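Local coordinates for retinol dehydratase (Spodoptera frugiperda, PDB 1FMJ), which binds retinol and adenosine-3'-5'-diphosphate in a sulfotransferase-type fold and probably acts as a retinol dehydratase, at residues A[102-107]-A[160-165]. Sequence-based numbering, arbitrary orientation.
Sequences RYIYLD and FVKTHL. With RTL (retinol), chain H.
Asp-107 OD1 takes two hydrogen bonds from the end of strand 160-163 and the residue just after it: Thr-163 OG1, 2.9 Å away, donates from well above the carboxylate plane, and the backbone N of His-164, at 3.0 Å, arrives on the syn side from that same face. Thr-163 OG1 in turn accepts from Leu-165 N in an ST turn, which ties down the chain just beyond strand 160-163. Upstream, strand 104-105 runs parallel to 160-163 as an outermost strand of the parallel sheet, and Lys-162 N meets Ile-104 O at 2.9 Å. Lys-162, extended beyond CG, crosses one face of the Tyr-105 ring; its CE sits 3.9 Å from the ring centroid, and NZ makes a cation-pi contact there. That course delivers NZ to retinol O1 at 2.9 Å, while His-164 NE2 meets the same oxygen at 2.9 Å, in the plane of its imidazole. His-164 ND1 is hydrogen-bonded to Ser-70 O, which fixes the ring's rotation. Replacing Tyr-105 by an alanine would probably leave the lysine chain and retinol C15, which the phenol OH touches, less firmly placed. Converging on O1, lysine and histidine would hold the hydroxyl and could polarise it, consistent with sulfotransferase-type chemistry there.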
loop_
_atom_site.group_PDB
_atom_site.type_symbol
_atom_site.label_atom_id
_atom_site.label_comp_id
_atom_site.label_asym_id
_atom_site.label_seq_id
_atom_site.Cartn_x
_atom_site.Cartn_y
_atom_site.Cartn_z
ATOM N N ARG A 102 -12.007 -4.196 -8.864
ATOM C CA ARG A 102 -12.815 -3.040 -8.512
ATOM C C ARG A 102 -11.967 -1.776 -8.362
ATOM O O ARG A 102 -12.478 -0.658 -8.449
ATOM C CB ARG A 102 -13.603 -3.333 -7.231
ATOM C CG ARG A 102 -14.792 -4.284 -7.450
ATOM C CD ARG A 102 -15.531 -4.600 -6.146
ATOM N NE ARG A 102 -14.790 -5.560 -5.337
ATOM C CZ ARG A 102 -14.805 -5.602 -4.010
ATOM N NH1 ARG A 102 -15.526 -4.724 -3.316
ATOM N NH2 ARG A 102 -14.101 -6.532 -3.376
ATOM N N TYR A 103 -10.668 -1.971 -8.157
ATOM C CA TYR A 103 -9.725 -0.871 -7.996
ATOM C C TYR A 103 -8.545 -1.013 -8.951
ATOM O O TYR A 103 -8.125 -2.120 -9.275
ATOM C CB TYR A 103 -9.152 -0.848 -6.573
ATOM C CG TYR A 103 -10.026 -0.198 -5.527
ATOM C CD1 TYR A 103 -11.106 -0.871 -4.966
ATOM C CD2 TYR A 103 -9.746 1.087 -5.076
ATOM C CE1 TYR A 103 -11.883 -0.280 -3.977
ATOM C CE2 TYR A 103 -10.517 1.690 -4.088
ATOM C CZ TYR A 103 -11.581 0.999 -3.546
ATOM O OH TYR A 103 -12.321 1.599 -2.566
ATOM N N ILE A 104 -8.017 0.116 -9.404
ATOM C CA ILE A 104 -6.840 0.093 -10.249
ATOM C C ILE A 104 -5.722 0.413 -9.278
ATOM O O ILE A 104 -5.800 1.379 -8.518
ATOM C CB ILE A 104 -6.860 1.174 -11.338
ATOM C CG1 ILE A 104 -7.904 0.821 -12.399
ATOM C CG2 ILE A 104 -5.456 1.302 -11.970
ATOM C CD1 ILE A 104 -8.032 1.850 -13.490
ATOM N N TYR A 105 -4.702 -0.428 -9.281
ATOM C CA TYR A 105 -3.560 -0.250 -8.413
ATOM C C TYR A 105 -2.611 0.619 -9.224
ATOM O O TYR A 105 -1.885 0.123 -10.071
ATOM C CB TYR A 105 -2.951 -1.620 -8.110
ATOM C CG TYR A 105 -1.864 -1.627 -7.065
ATOM C CD1 TYR A 105 -1.302 -2.828 -6.649
ATOM C CD2 TYR A 105 -1.380 -0.444 -6.512
ATOM C CE1 TYR A 105 -0.279 -2.862 -5.711
ATOM C CE2 TYR A 105 -0.357 -0.461 -5.574
ATOM C CZ TYR A 105 0.190 -1.680 -5.179
ATOM O OH TYR A 105 1.211 -1.720 -4.259
ATOM N N LEU A 106 -2.648 1.923 -8.962
ATOM C CA LEU A 106 -1.830 2.894 -9.678
ATOM C C LEU A 106 -0.339 2.568 -9.763
ATOM O O LEU A 106 0.245 2.584 -10.856
ATOM C CB LEU A 106 -2.031 4.281 -9.055
ATOM C CG LEU A 106 -1.402 5.468 -9.798
ATOM C CD1 LEU A 106 -1.841 5.454 -11.255
ATOM C CD2 LEU A 106 -1.815 6.770 -9.123
ATOM N N ASP A 107 0.282 2.271 -8.624
ATOM C CA ASP A 107 1.705 1.964 -8.614
ATOM C C ASP A 107 2.068 0.476 -8.571
ATOM O O ASP A 107 3.222 0.124 -8.355
ATOM C CB ASP A 107 2.400 2.726 -7.467
ATOM C CG ASP A 107 1.688 2.582 -6.126
ATOM O OD1 ASP A 107 0.459 2.791 -6.057
ATOM O OD2 ASP A 107 2.373 2.285 -5.124
ATOM N N PHE A 160 -12.033 3.831 -9.052
ATOM C CA PHE A 160 -11.564 3.644 -7.689
ATOM C C PHE A 160 -10.074 3.360 -7.830
ATOM O O PHE A 160 -9.680 2.384 -8.466
ATOM C CB PHE A 160 -12.271 2.462 -7.018
ATOM C CG PHE A 160 -13.707 2.737 -6.663
ATOM C CD1 PHE A 160 -14.721 2.555 -7.605
ATOM C CD2 PHE A 160 -14.045 3.210 -5.397
ATOM C CE1 PHE A 160 -16.046 2.846 -7.288
ATOM C CE2 PHE A 160 -15.369 3.505 -5.066
ATOM C CZ PHE A 160 -16.375 3.325 -6.010
ATOM N N VAL A 161 -9.251 4.229 -7.257
ATOM C CA VAL A 161 -7.808 4.082 -7.360
ATOM C C VAL A 161 -7.133 3.768 -6.041
ATOM O O VAL A 161 -7.359 4.449 -5.033
ATOM C CB VAL A 161 -7.160 5.369 -7.917
ATOM C CG1 VAL A 161 -5.666 5.137 -8.143
ATOM C CG2 VAL A 161 -7.851 5.793 -9.202
ATOM N N LYS A 162 -6.298 2.734 -6.058
ATOM C CA LYS A 162 -5.537 2.337 -4.881
ATOM C C LYS A 162 -4.109 2.769 -5.153
ATOM O O LYS A 162 -3.605 2.569 -6.256
ATOM C CB LYS A 162 -5.572 0.821 -4.705
ATOM C CG LYS A 162 -4.456 0.273 -3.829
ATOM C CD LYS A 162 -4.431 -1.243 -3.868
ATOM C CE LYS A 162 -3.248 -1.793 -3.115
ATOM N NZ LYS A 162 -3.242 -3.272 -3.128
ATOM N N THR A 163 -3.448 3.370 -4.173
ATOM C CA THR A 163 -2.072 3.780 -4.400
ATOM C C THR A 163 -1.269 3.906 -3.121
ATOM O O THR A 163 -1.814 4.181 -2.047
ATOM C CB THR A 163 -1.987 5.143 -5.159
ATOM O OG1 THR A 163 -0.621 5.403 -5.515
ATOM C CG2 THR A 163 -2.469 6.283 -4.281
ATOM N N HIS A 164 0.033 3.685 -3.246
ATOM C CA HIS A 164 0.939 3.829 -2.127
ATOM C C HIS A 164 1.888 4.972 -2.488
ATOM O O HIS A 164 2.934 5.144 -1.884
ATOM C CB HIS A 164 1.710 2.526 -1.869
ATOM C CG HIS A 164 0.827 1.367 -1.514
ATOM N ND1 HIS A 164 -0.127 1.436 -0.521
ATOM C CD2 HIS A 164 0.745 0.116 -2.026
ATOM C CE1 HIS A 164 -0.759 0.278 -0.437
ATOM N NE2 HIS A 164 -0.249 -0.541 -1.339
ATOM N N LEU A 165 1.518 5.764 -3.490
ATOM C CA LEU A 165 2.378 6.879 -3.862
ATOM C C LEU A 165 2.105 8.095 -2.991
ATOM O O LEU A 165 0.950 8.424 -2.716
ATOM C CB LEU A 165 2.188 7.257 -5.338
ATOM C CG LEU A 165 2.744 6.250 -6.354
ATOM C CD1 LEU A 165 2.478 6.731 -7.765
ATOM C CD2 LEU A 165 4.230 6.059 -6.124
HETATM C C1 RTL H . 5.945 -10.998 -8.105
HETATM C C2 RTL H . 7.279 -11.104 -8.911
HETATM C C3 RTL H . 7.149 -10.607 -10.346
HETATM C C4 RTL H . 5.987 -10.079 -11.183
HETATM C C5 RTL H . 4.779 -10.063 -10.243
HETATM C C6 RTL H . 4.700 -10.444 -8.894
HETATM C C7 RTL H . 3.444 -10.356 -8.102
HETATM C C8 RTL H . 2.992 -9.215 -7.504
HETATM C C9 RTL H . 1.754 -9.120 -6.718
HETATM C C10 RTL H . 1.435 -7.888 -6.176
HETATM C C11 RTL H . 0.279 -7.478 -5.349
HETATM C C12 RTL H . 0.674 -6.757 -4.247
HETATM C C13 RTL H . -0.005 -6.110 -3.106
HETATM C C14 RTL H . 0.430 -5.402 -2.021
HETATM C C15 RTL H . 0.481 -3.933 -2.104
HETATM O O1 RTL H . -0.698 -3.355 -1.730
HETATM C C16 RTL H . 6.409 -10.093 -6.946
HETATM C C17 RTL H . 5.771 -12.425 -7.562
HETATM C C18 RTL H . 3.546 -9.566 -11.013
HETATM C C19 RTL H . 0.870 -10.366 -6.525
HETATM C C20 RTL H . -1.510 -6.363 -3.293
HETATM O O HOH W 1 -12.319 1.422 -10.674
#